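Local coordinates for aldehyde dehydrogenase (Staphylococcus aureus, PDB 6K10), which oxidises the carotenoid aldehyde 4,4'-diaponeurosporen-4-al to 4,4'-diaponeurosporenoic acid with NAD+ during staphyloxanthin biosynthesis, at residues Ser372-Ser377 against Gly394-Asp399. The protein carries 1 engineered substitution. Residues are numbered along the deposited sequence; the frame is centred on the assembly and turned at random.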
# COMPACT_ATOMS: atom_id res chain seq x y z
N SER A 372 -14.97 -11.03 0.69
CA SER A 372 -16.14 -10.46 1.34
C SER A 372 -16.71 -11.45 2.35
O SER A 372 -16.45 -12.65 2.29
CB SER A 372 -17.22 -10.05 0.32
OG SER A 372 -17.80 -11.17 -0.30
N LEU A 373 -17.47 -10.91 3.29
CA LEU A 373 -18.22 -11.70 4.26
C LEU A 373 -19.54 -11.01 4.52
O LEU A 373 -19.60 -9.78 4.59
CB LEU A 373 -17.45 -11.90 5.57
CG LEU A 373 -18.15 -12.72 6.67
CD1 LEU A 373 -17.14 -13.56 7.44
CD2 LEU A 373 -18.92 -11.82 7.63
N TYR A 374 -20.60 -11.80 4.68
CA TYR A 374 -21.93 -11.27 4.95
C TYR A 374 -22.51 -11.96 6.17
O TYR A 374 -22.33 -13.17 6.36
CB TYR A 374 -22.84 -11.42 3.74
CG TYR A 374 -22.22 -10.91 2.47
CD1 TYR A 374 -22.10 -9.55 2.23
CD2 TYR A 374 -21.72 -11.78 1.50
CE1 TYR A 374 -21.52 -9.06 1.07
CE2 TYR A 374 -21.14 -11.31 0.34
CZ TYR A 374 -21.04 -9.95 0.13
OH TYR A 374 -20.46 -9.48 -1.03
N LEU A 375 -23.21 -11.19 7.00
CA LEU A 375 -23.91 -11.71 8.16
C LEU A 375 -25.34 -11.19 8.14
O LEU A 375 -25.56 -9.98 8.03
CB LEU A 375 -23.22 -11.30 9.47
CG LEU A 375 -24.06 -11.55 10.72
CD1 LEU A 375 -24.25 -13.04 10.96
CD2 LEU A 375 -23.43 -10.89 11.93
N PHE A 376 -26.29 -12.10 8.25
CA PHE A 376 -27.70 -11.76 8.40
C PHE A 376 -28.12 -12.08 9.82
O PHE A 376 -28.09 -13.25 10.23
CB PHE A 376 -28.57 -12.48 7.37
CG PHE A 376 -28.45 -11.91 5.98
CD1 PHE A 376 -27.45 -12.35 5.13
CD2 PHE A 376 -29.29 -10.90 5.56
CE1 PHE A 376 -27.32 -11.80 3.86
CE2 PHE A 376 -29.16 -10.36 4.29
CZ PHE A 376 -28.18 -10.81 3.44
N SER A 377 -28.48 -11.04 10.56
CA SER A 377 -28.77 -11.15 11.98
C SER A 377 -29.48 -9.89 12.43
O SER A 377 -29.24 -8.81 11.89
CB SER A 377 -27.48 -11.35 12.79
OG SER A 377 -27.74 -11.40 14.19
N GLY A 394 -14.01 -6.88 2.82
CA GLY A 394 -15.09 -5.98 3.20
C GLY A 394 -16.38 -6.76 3.15
O GLY A 394 -16.41 -7.89 2.67
N GLY A 395 -17.45 -6.17 3.66
CA GLY A 395 -18.67 -6.93 3.72
C GLY A 395 -19.90 -6.12 4.04
O GLY A 395 -19.95 -4.91 3.82
N ALA A 396 -20.91 -6.82 4.55
CA ALA A 396 -22.22 -6.22 4.77
C ALA A 396 -22.94 -6.96 5.88
O ALA A 396 -22.84 -8.18 6.00
CB ALA A 396 -23.06 -6.24 3.49
N ILE A 397 -23.67 -6.20 6.69
CA ILE A 397 -24.61 -6.74 7.66
C ILE A 397 -26.01 -6.58 7.08
O ILE A 397 -26.42 -5.45 6.76
CB ILE A 397 -24.49 -6.03 9.02
CG1 ILE A 397 -23.04 -6.00 9.50
CG2 ILE A 397 -25.38 -6.71 10.06
CD1 ILE A 397 -22.33 -7.34 9.42
N ASN A 398 -26.71 -7.70 6.91
CA ASN A 398 -28.07 -7.72 6.38
C ASN A 398 -28.13 -7.20 4.94
O ASN A 398 -29.10 -6.56 4.53
CB ASN A 398 -29.04 -6.95 7.28
CG ASN A 398 -29.34 -7.68 8.57
OD1 ASN A 398 -29.25 -8.91 8.63
ND2 ASN A 398 -29.71 -6.94 9.61
N ASP A 399 -27.09 -7.49 4.16
CA ASP A 399 -27.08 -7.22 2.73
C ASP A 399 -25.94 -8.03 2.11
O ASP A 399 -25.14 -8.64 2.82
CB ASP A 399 -26.90 -5.72 2.43
CG ASP A 399 -27.54 -5.30 1.12
OD1 ASP A 399 -28.10 -6.17 0.42
OD2 ASP A 399 -27.47 -4.10 0.78
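Leu375 bonds to residues on either side of Ile397: its N donates to Ala396 O (3.2 Å) in parallel strand 394-397 and its O accepts from Asn398 N (2.8 Å) just past it, the strand axes running 11° apart. Beyond this ladder, where residues 398-399 leave the strand, the Asn398 amide takes over the pairing: OD1 receives Ser377 N (3.0 Å) and ND2 donates to Ser377 O (3.0 Å), two bent bonds that fix its rotation. With CG anti to its own carbonyl carbon (chi1 -72°), Asn398 swings this group back toward Ser377, just past strand 372-376. The two strands and helix 380-389 form a beta-alpha-beta unit of the aldehyde dehydrogenase fold, and strand 394-397 continues the sheet into the second subunit. Leu375 and Ile397 share the face covered by that helix, Leu375 CB lying 4.1 Å from Ile397 CD1. On the other face Ala396 CB meets the edge of the Tyr374 ring, 3.7 Å from CD1, while Tyr374 OH bonds to Val252 O, next to engineered Ser251, a predicted active-site position. The Phe376 ring lies with one face over Asn398 N, CE2 reaching 3.4 Å from Asn398 C, and also packs on helix 232-244.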